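Local coordinates for uncharacterized protein (Bacteroides ovatus, PDB 4IRT) that is of unknown function but, with its BNR-repeat beta-propeller fold, has been proposed to act as a neuraminidase, at residues V166-N178 against W221-L235. Numbering follows the deposited sequence. Where two conformers were deposited one is given.
With EDO (1,2-ethanediol), chain K; EDO (1,2-ethanediol), chain M.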
ATOM      1  N   VAL A 166     -12.794  10.262  11.683  1.00 16.59           N
ATOM      2  CA  VAL A 166     -11.726  10.430  12.687  1.00 15.44           C
ATOM      3  C   VAL A 166     -10.978  11.733  12.476  1.00 16.93           C
ATOM      4  O   VAL A 166     -10.812  12.531  13.413  1.00 16.06           O
ATOM      5  CB  VAL A 166     -10.745   9.248  12.675  1.00 16.17           C
ATOM      6  CG1 VAL A 166      -9.607   9.480  13.666  1.00 16.19           C
ATOM      7  CG2 VAL A 166     -11.496   7.958  13.005  1.00 16.17           C
ATOM      8  N   GLN A 167     -10.511  11.962  11.253  1.00 16.87           N
ATOM      9  CA  GLN A 167      -9.931  13.258  10.937  1.00 18.29           C
ATOM     10  C   GLN A 167     -10.434  13.757   9.598  1.00 18.57           C
ATOM     11  O   GLN A 167     -10.410  13.028   8.604  1.00 18.94           O
ATOM     12  CB  GLN A 167      -8.402  13.227  10.917  1.00 17.67           C
ATOM     13  CG  GLN A 167      -7.711  12.864  12.224  1.00 18.55           C
ATOM     14  CD  GLN A 167      -7.895  13.870  13.351  1.00 20.04           C
ATOM     15  OE1 GLN A 167      -8.316  15.000  13.140  1.00 20.12           O
ATOM     16  NE2 GLN A 167      -7.590  13.446  14.568  1.00 21.34           N
ATOM     17  N   ASP A 168     -10.903  14.993   9.635  1.00 23.14           N
ATOM     18  CA  ASP A 168     -11.267  15.783   8.464  1.00 31.27           C
ATOM     19  C   ASP A 168     -10.052  16.460   7.876  1.00 24.20           C
ATOM     20  O   ASP A 168      -9.947  16.576   6.663  1.00 24.22           O
ATOM     21  CB  ASP A 168     -12.255  16.889   8.881  1.00 26.63           C
ATOM     22  CG  ASP A 168     -13.645  16.360   9.104  1.00 39.49           C
ATOM     23  OD1 ASP A 168     -14.184  15.782   8.142  1.00 27.93           O
ATOM     24  OD2 ASP A 168     -14.203  16.525  10.225  1.00 49.64           O
ATOM     25  N   ILE A 169      -9.196  17.011   8.733  1.00 20.97           N
ATOM     26  CA  ILE A 169      -7.929  17.562   8.263  0.50 21.91           C
ATOM     27  C   ILE A 169      -6.749  17.155   9.151  1.00 20.45           C
ATOM     28  O   ILE A 169      -6.543  17.690  10.258  1.00 19.99           O
ATOM     29  CB  ILE A 169      -7.965  19.090   8.101  0.50 23.87           C
ATOM     30  CG1 ILE A 169      -9.258  19.548   7.398  0.50 23.45           C
ATOM     31  CG2 ILE A 169      -6.750  19.532   7.297  0.50 26.31           C
ATOM     32  CD1 ILE A 169      -9.283  21.017   7.048  0.50 23.43           C
ATOM     33  N   LEU A 170      -5.964  16.219   8.635  1.00 16.52           N
ATOM     34  CA  LEU A 170      -4.823  15.684   9.330  1.00 15.08           C
ATOM     35  C   LEU A 170      -3.533  16.261   8.769  1.00 15.56           C
ATOM     36  O   LEU A 170      -2.679  16.699   9.532  1.00 14.72           O
ATOM     37  CB  LEU A 170      -4.828  14.161   9.197  1.00 14.51           C
ATOM     38  CG  LEU A 170      -3.719  13.400   9.901  1.00 14.12           C
ATOM     39  CD1 LEU A 170      -3.590  13.808  11.368  1.00 15.22           C
ATOM     40  CD2 LEU A 170      -4.011  11.909   9.793  1.00 14.33           C
ATOM     41  N   ILE A 171      -3.415  16.270   7.432  1.00 15.19           N
ATOM     42  CA  ILE A 171      -2.272  16.856   6.737  1.00 13.39           C
ATOM     43  C   ILE A 171      -2.804  18.039   5.940  1.00 14.24           C
ATOM     44  O   ILE A 171      -3.759  17.904   5.174  1.00 13.91           O
ATOM     45  CB  ILE A 171      -1.580  15.856   5.807  1.00 12.48           C
ATOM     46  CG1 ILE A 171      -1.094  14.615   6.553  1.00 12.60           C
ATOM     47  CG2 ILE A 171      -0.380  16.481   5.128  1.00 12.50           C
ATOM     48  CD1 ILE A 171      -0.604  13.522   5.619  1.00 12.94           C
ATOM     49  N   ASP A 172      -2.211  19.212   6.170  1.00 13.16           N
ATOM     50  CA  ASP A 172      -2.683  20.456   5.600  1.00 14.58           C
ATOM     51  C   ASP A 172      -1.700  20.925   4.537  1.00 14.11           C
ATOM     52  O   ASP A 172      -0.572  21.286   4.852  1.00 15.63           O
ATOM     53  CB  ASP A 172      -2.810  21.512   6.718  1.00 16.34           C
ATOM     54  CG  ASP A 172      -3.526  22.777   6.279  1.00 19.15           C
ATOM     55  OD1 ASP A 172      -3.940  22.909   5.095  1.00 17.53           O
ATOM     56  OD2 ASP A 172      -3.680  23.661   7.157  1.00 22.05           O
ATOM     57  N   GLY A 173      -2.160  20.915   3.292  1.00 15.05           N
ATOM     58  CA  GLY A 173      -1.412  21.445   2.155  1.00 14.77           C
ATOM     59  C   GLY A 173      -1.522  22.947   2.006  1.00 15.49           C
ATOM     60  O   GLY A 173      -0.915  23.511   1.105  1.00 15.28           O
ATOM     61  N   GLU A 174      -2.314  23.584   2.874  1.00 15.79           N
ATOM     62  CA  GLU A 174      -2.401  25.037   2.981  1.00 16.63           C
ATOM     63  C   GLU A 174      -2.721  25.734   1.660  1.00 16.58           C
ATOM     64  O   GLU A 174      -2.219  26.842   1.397  1.00 16.15           O
ATOM     65  CB  GLU A 174      -1.110  25.636   3.568  1.00 17.29           C
ATOM     66  CG  GLU A 174      -0.731  25.116   4.942  1.00 18.46           C
ATOM     67  CD  GLU A 174       0.560  25.719   5.430  1.00 19.03           C
ATOM     68  OE1 GLU A 174       0.530  26.872   5.895  1.00 22.84           O
ATOM     69  OE2 GLU A 174       1.598  25.055   5.334  1.00 19.33           O
ATOM     70  N   ASN A 175      -3.564  25.096   0.865  1.00 17.38           N
ATOM     71  CA  ASN A 175      -3.920  25.581  -0.483  1.00 20.40           C
ATOM     72  C   ASN A 175      -2.738  25.841  -1.402  1.00 19.29           C
ATOM     73  O   ASN A 175      -2.851  26.623  -2.324  1.00 18.66           O
ATOM     74  CB  ASN A 175      -4.796  26.833  -0.380  1.00 26.01           C
ATOM     75  CG  ASN A 175      -6.046  26.591   0.462  1.00 33.28           C
ATOM     76  OD1 ASN A 175      -6.810  25.657   0.205  1.00 40.69           O
ATOM     77  ND2 ASN A 175      -6.245  27.407   1.482  1.00 42.36           N
ATOM     78  N   LYS A 176      -1.631  25.140  -1.161  1.00 17.70           N
ATOM     79  CA  LYS A 176      -0.365  25.356  -1.856  1.00 20.03           C
ATOM     80  C   LYS A 176       0.165  24.065  -2.464  1.00 16.71           C
ATOM     81  O   LYS A 176       0.651  24.053  -3.587  1.00 16.02           O
ATOM     82  CB  LYS A 176       0.711  25.841  -0.858  1.00 24.32           C
ATOM     83  CG  LYS A 176       0.628  27.296  -0.524  1.00 32.84           C
ATOM     84  CD  LYS A 176       1.800  27.729   0.318  1.00 34.55           C
ATOM     85  CE  LYS A 176       1.708  29.213   0.590  1.00 42.19           C
ATOM     86  NZ  LYS A 176       2.405  29.541   1.860  1.00 55.71           N
ATOM     87  N   ARG A 177       0.110  22.994  -1.666  1.00 15.71           N
ATOM     88  CA  ARG A 177       0.810  21.755  -1.970  1.00 14.00           C
ATOM     89  C   ARG A 177      -0.071  20.548  -1.675  1.00 13.52           C
ATOM     90  O   ARG A 177      -1.055  20.647  -0.948  1.00 13.78           O
ATOM     91  CB  ARG A 177       2.125  21.661  -1.173  1.00 14.64           C
ATOM     92  CG  ARG A 177       1.960  21.604   0.360  1.00 14.03           C
ATOM     93  CD  ARG A 177       3.296  21.633   1.082  1.00 13.95           C
ATOM     94  NE  ARG A 177       4.109  22.803   0.740  1.00 14.93           N
ATOM     95  CZ  ARG A 177       3.980  24.014   1.278  1.00 16.70           C
ATOM     96  NH1 ARG A 177       3.104  24.240   2.257  1.00 16.50           N
ATOM     97  NH2 ARG A 177       4.745  25.014   0.848  1.00 17.57           N
ATOM     98  N   ASN A 178       0.278  19.431  -2.285  1.00 13.04           N
ATOM     99  CA  ASN A 178      -0.345  18.167  -2.018  1.00 12.97           C
ATOM    100  C   ASN A 178       0.599  17.308  -1.168  1.00 11.98           C
ATOM    101  O   ASN A 178       1.801  17.594  -1.046  1.00 11.75           O
ATOM    102  CB  ASN A 178      -0.677  17.434  -3.332  1.00 14.81           C
ATOM    103  CG  ASN A 178      -1.810  18.081  -4.116  1.00 17.86           C
ATOM    104  OD1 ASN A 178      -1.618  18.594  -5.210  1.00 21.34           O
ATOM    105  ND2 ASN A 178      -2.977  18.060  -3.555  1.00 20.17           N
ATOM    106  N   TRP A 221      -1.980  12.671  17.610  1.00 13.37           N
ATOM    107  CA  TRP A 221      -0.832  12.285  16.795  1.00 12.84           C
ATOM    108  C   TRP A 221       0.461  12.798  17.416  1.00 13.64           C
ATOM    109  O   TRP A 221       0.472  13.896  17.962  1.00 13.92           O
ATOM    110  CB  TRP A 221      -1.008  12.829  15.368  1.00 12.49           C
ATOM    111  CG  TRP A 221      -2.111  12.099  14.662  1.00 11.89           C
ATOM    112  CD1 TRP A 221      -3.462  12.377  14.727  1.00 11.80           C
ATOM    113  CD2 TRP A 221      -1.979  10.926  13.863  1.00 11.41           C
ATOM    114  NE1 TRP A 221      -4.175  11.438  14.013  1.00 11.92           N
ATOM    115  CE2 TRP A 221      -3.292  10.550  13.450  1.00 11.49           C
ATOM    116  CE3 TRP A 221      -0.879  10.157  13.430  1.00 11.81           C
ATOM    117  CZ2 TRP A 221      -3.529   9.451  12.636  1.00 10.89           C
ATOM    118  CZ3 TRP A 221      -1.113   9.073  12.605  1.00 10.84           C
ATOM    119  CH2 TRP A 221      -2.436   8.738  12.200  1.00 11.22           C
ATOM    120  N   TYR A 222       1.519  11.980  17.338  1.00 14.01           N
ATOM    121  CA  TYR A 222       2.820  12.228  17.984  1.00 13.88           C
ATOM    122  C   TYR A 222       3.998  12.157  17.028  1.00 14.48           C
ATOM    123  O   TYR A 222       3.942  11.488  16.007  1.00 14.54           O
ATOM    124  CB  TYR A 222       3.035  11.228  19.127  1.00 14.81           C
ATOM    125  CG  TYR A 222       2.174  11.572  20.339  1.00 16.35           C
ATOM    126  CD1 TYR A 222       0.830  11.215  20.388  1.00 16.11           C
ATOM    127  CD2 TYR A 222       2.701  12.294  21.414  1.00 17.74           C
ATOM    128  CE1 TYR A 222       0.038  11.552  21.476  1.00 17.61           C
ATOM    129  CE2 TYR A 222       1.922  12.613  22.521  1.00 20.01           C
ATOM    130  CZ  TYR A 222       0.586  12.248  22.544  1.00 20.61           C
ATOM    131  OH  TYR A 222      -0.214  12.605  23.614  1.00 19.87           O
ATOM    132  N   LYS A 223       5.072  12.839  17.403  1.00 15.16           N
ATOM    133  CA  LYS A 223       6.363  12.665  16.769  1.00 15.66           C
ATOM    134  C   LYS A 223       7.104  11.562  17.514  1.00 14.91           C
ATOM    135  O   LYS A 223       6.755  11.234  18.651  1.00 14.81           O
ATOM    136  CB  LYS A 223       7.162  13.965  16.841  1.00 15.79           C
ATOM    137  CG  LYS A 223       6.477  15.155  16.171  1.00 17.15           C
ATOM    138  CD  LYS A 223       7.440  16.330  16.026  1.00 18.04           C
ATOM    139  CE  LYS A 223       6.791  17.512  15.329  1.00 19.41           C
ATOM    140  NZ  LYS A 223       7.740  18.588  14.906  1.00 19.77           N
ATOM    141  N   THR A 224       8.129  11.012  16.876  1.00 14.91           N
ATOM    142  CA  THR A 224       8.974   9.986  17.499  1.00 15.27           C
ATOM    143  C   THR A 224       9.632  10.494  18.782  1.00 18.72           C
ATOM    144  O   THR A 224       9.898   9.716  19.723  1.00 16.91           O
ATOM    145  CB  THR A 224      10.126   9.528  16.584  1.00 14.36           C
ATOM    146  OG1 THR A 224      10.930  10.659  16.242  1.00 12.92           O
ATOM    147  CG2 THR A 224       9.611   8.809  15.326  1.00 13.27           C
ATOM    148  N   SER A 225       9.940  11.783  18.784  1.00 18.87           N
ATOM    149  CA  SER A 225      10.637  12.419  19.872  1.00 20.96           C
ATOM    150  C   SER A 225       9.692  12.759  21.039  1.00 22.25           C
ATOM    151  O   SER A 225      10.127  13.312  22.044  1.00 23.09           O
ATOM    152  CB  SER A 225      11.381  13.668  19.362  1.00 23.37           C
ATOM    153  OG  SER A 225      10.583  14.451  18.469  1.00 24.72           O
ATOM    154  N   GLY A 226       8.405  12.435  20.903  1.00 20.07           N
ATOM    155  CA  GLY A 226       7.463  12.488  22.015  1.00 20.71           C
ATOM    156  C   GLY A 226       6.497  13.658  22.039  1.00 20.41           C
ATOM    157  O   GLY A 226       5.530  13.635  22.805  1.00 18.92           O
ATOM    158  N   GLU A 227       6.719  14.676  21.205  1.00 18.23           N
ATOM    159  CA  GLU A 227       5.805  15.811  21.192  1.00 20.19           C
ATOM    160  C   GLU A 227       4.464  15.403  20.586  1.00 19.04           C
ATOM    161  O   GLU A 227       4.399  14.686  19.580  1.00 17.70           O
ATOM    162  CB  GLU A 227       6.363  17.001  20.399  1.00 22.44           C
ATOM    163  CG  GLU A 227       7.715  17.511  20.873  1.00 25.89           C
ATOM    164  CD  GLU A 227       8.900  16.781  20.238  1.00 30.35           C
ATOM    165  OE1 GLU A 227       8.724  15.667  19.667  1.00 26.60           O
ATOM    166  OE2 GLU A 227      10.021  17.320  20.324  1.00 31.07           O
ATOM    167  N   ARG A 228       3.398  15.878  21.188  1.00 18.86           N
ATOM    168  CA  ARG A 228       2.085  15.787  20.562  1.00 19.51           C
ATOM    169  C   ARG A 228       1.937  16.858  19.503  1.00 17.61           C
ATOM    170  O   ARG A 228       2.177  18.023  19.758  1.00 16.68           O
ATOM    171  CB  ARG A 228       0.995  16.000  21.586  1.00 22.93           C
ATOM    172  CG  ARG A 228      -0.384  15.836  20.997  1.00 25.50           C
ATOM    173  CD  ARG A 228      -1.423  15.743  22.080  1.00 31.29           C
ATOM    174  NE  ARG A 228      -2.676  16.279  21.591  1.00 43.86           N
ATOM    175  CZ  ARG A 228      -3.738  16.527  22.350  1.00 53.24           C
ATOM    176  NH1 ARG A 228      -3.709  16.280  23.661  1.00 55.04           N
ATOM    177  NH2 ARG A 228      -4.838  17.018  21.784  1.00 46.01           N
ATOM    178  N   TYR A 229       1.532  16.477  18.309  1.00 17.23           N
ATOM    179  CA  TYR A 229       1.235  17.467  17.266  1.00 16.49           C
ATOM    180  C   TYR A 229       0.035  18.364  17.588  1.00 18.62           C
ATOM    181  O   TYR A 229      -1.002  17.910  18.110  1.00 18.36           O
ATOM    182  CB  TYR A 229       0.889  16.755  15.956  1.00 15.41           C
ATOM    183  CG  TYR A 229       2.039  16.270  15.131  1.00 13.94           C
ATOM    184  CD1 TYR A 229       2.753  17.147  14.330  1.00 13.77           C
ATOM    185  CD2 TYR A 229       2.322  14.906  15.020  1.00 12.54           C
ATOM    186  CE1 TYR A 229       3.762  16.703  13.519  1.00 13.14           C
ATOM    187  CE2 TYR A 229       3.349  14.452  14.197  1.00 12.89           C
ATOM    188  CZ  TYR A 229       4.051  15.350  13.424  1.00 12.92           C
ATOM    189  OH  TYR A 229       5.067  14.927  12.583  1.00 13.04           O
ATOM    190  N   GLU A 230       0.178  19.643  17.266  1.00 21.45           N
ATOM    191  CA  GLU A 230      -0.982  20.504  17.127  1.00 22.57           C
ATOM    192  C   GLU A 230      -1.459  20.295  15.699  1.00 20.92           C
ATOM    193  O   GLU A 230      -0.684  20.488  14.750  1.00 20.44           O
ATOM    194  CB  GLU A 230      -0.602  21.952  17.391  1.00 27.84           C
ATOM    195  CG  GLU A 230      -0.014  22.102  18.791  1.00 36.33           C
ATOM    196  CD  GLU A 230      -0.095  23.515  19.349  1.00 53.36           C
ATOM    197  OE1 GLU A 230      -1.156  24.171  19.203  1.00 64.11           O
ATOM    198  OE2 GLU A 230       0.907  23.957  19.955  1.00 56.41           O
ATOM    199  N   LEU A 231      -2.705  19.854  15.540  1.00 18.72           N
ATOM    200  CA  LEU A 231      -3.235  19.546  14.214  1.00 16.56           C
ATOM    201  C   LEU A 231      -3.798  20.798  13.539  1.00 17.19           C
ATOM    202  O   LEU A 231      -4.258  21.724  14.206  1.00 16.66           O
ATOM    203  CB  LEU A 231      -4.320  18.443  14.286  1.00 16.02           C
ATOM    204  CG  LEU A 231      -3.860  17.150  14.966  1.00 16.10           C
ATOM    205  CD1 LEU A 231      -5.041  16.235  15.218  1.00 16.08           C
ATOM    206  CD2 LEU A 231      -2.792  16.440  14.118  1.00 17.35           C
ATOM    207  N   PRO A 232      -3.802  20.824  12.206  1.00 16.91           N
ATOM    208  CA  PRO A 232      -3.321  19.799  11.305  1.00 16.10           C
ATOM    209  C   PRO A 232      -1.808  19.899  11.106  1.00 14.84           C
ATOM    210  O   PRO A 232      -1.166  20.891  11.526  1.00 14.88           O
ATOM    211  CB  PRO A 232      -4.060  20.118  10.002  1.00 16.97           C
ATOM    212  CG  PRO A 232      -4.282  21.587  10.042  1.00 17.31           C
ATOM    213  CD  PRO A 232      -4.528  21.897  11.486  1.00 18.33           C
ATOM    214  N   ILE A 233      -1.240  18.888  10.458  1.00 14.84           N
ATOM    215  CA  ILE A 233       0.202  18.872  10.265  1.00 14.13           C
ATOM    216  C   ILE A 233       0.518  19.538   8.949  1.00 14.19           C
ATOM    217  O   ILE A 233       0.037  19.096   7.901  1.00 13.91           O
ATOM    218  CB  ILE A 233       0.781  17.444  10.289  1.00 14.49           C
ATOM    219  CG1 ILE A 233       0.287  16.693  11.542  1.00 14.09           C
ATOM    220  CG2 ILE A 233       2.305  17.514  10.267  1.00 14.02           C
ATOM    221  CD1 ILE A 233       0.676  15.213  11.580  1.00 14.25           C
ATOM    222  N   LYS A 234       1.362  20.569   9.013  1.00 14.32           N
ATOM    223  CA  LYS A 234       1.763  21.389   7.879  1.00 16.04           C
ATOM    224  C   LYS A 234       3.261  21.235   7.601  1.00 14.67           C
ATOM    225  O   LYS A 234       3.998  20.640   8.391  1.00 14.92           O
ATOM    226  CB  LYS A 234       1.568  22.874   8.212  1.00 18.39           C
ATOM    227  CG  LYS A 234       0.194  23.310   8.672  1.00 24.14           C
ATOM    228  CD  LYS A 234       0.182  24.811   8.997  1.00 25.12           C
ATOM    229  CE  LYS A 234       0.937  25.144  10.285  1.00 33.75           C
ATOM    230  NZ  LYS A 234       1.749  26.400  10.206  1.00 36.52           N
ATOM    231  N   LEU A 235       3.706  21.833   6.499  1.00 14.99           N
ATOM    232  CA  LEU A 235       5.129  21.936   6.178  1.00 14.93           C
ATOM    233  C   LEU A 235       5.962  22.332   7.389  1.00 14.67           C
ATOM    234  O   LEU A 235       7.007  21.728   7.683  1.00 16.07           O
ATOM    235  CB  LEU A 235       5.335  22.977   5.067  1.00 15.22           C
ATOM    236  CG  LEU A 235       6.753  22.973   4.510  1.00 16.07           C
ATOM    237  CD1 LEU A 235       6.871  22.008   3.339  1.00 16.24           C
ATOM    238  CD2 LEU A 235       7.162  24.366   4.075  1.00 18.84           C
TER
HETATM  239  C1  EDO K 510      -2.519  17.336   1.894  1.00 16.54           C
HETATM  240  O1  EDO K 510      -3.390  18.064   1.031  1.00 18.14           O
HETATM  241  C2  EDO K 510      -3.165  15.998   2.288  1.00 15.92           C
HETATM  242  O2  EDO K 510      -4.314  16.178   3.123  1.00 16.50           O
HETATM  243  C1  EDO M 512       5.982   9.236  21.037  1.00 30.85           C
HETATM  244  O1  EDO M 512       5.521   8.862  19.721  1.00 19.84           O
HETATM  245  C2  EDO M 512       6.314   8.039  21.925  1.00 35.16           C
HETATM  246  O2  EDO M 512       7.338   7.252  21.306  1.00 28.60           O
HETATM  247  O   HOH W   1       1.777  22.677   4.376  1.00 13.23           O
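Two backbone hydrogen bonds bracket I171 and stitch the segments together: I233 N donates a hydrogen bond to L170 O (2.8 Å), and I233 O accepts one from D172 N. Between them, the CA of I171 adds a CA-H...O contact to the same I233 O. The result is a single beta bridge between two loops, an example of one bridge, helped by side chains on both flanks, joining two loops.

Apolar contacts begin on one side of the bridge. L170 carries its CG anti to the backbone N (chi1 -178°), which brings CD1 over the five-membered ring of W221, 3.7 Å from the centroid, a CH-pi contact, while CD2 lies near CZ2 of the six-membered ring. The amide of Q167 stands at the indole edge; its NE2 and W221 NE1 both bond to the carbonyl of G218. Replacing the indole of W221 by the methyl of an alanine would probably take away the face on which L170 CD1 rests and leave G218 O with one donor fewer. Next along, P232, which follows a cis peptide bond, lies alongside D172, its CG 3.6 Å from D172 CB.

Polar contacts dominate the other end. D172 OD1 accepts from E174 N in an Asx turn, and E174 OE2 forms a long salt bridge with R177 NH1 (3.5 Å). One water links D172 O, E174 OE2, R177 NH1 and L235 N, joining both segments. L235 packs on one face of the R177 guanidinium, whose NH2 is also bound by E199.

The bridge thus pins the loop between strands 206-214 and 239-242 against the link from strand 162-167 to strand 178-185, a blade-to-blade connection of the beta-propeller.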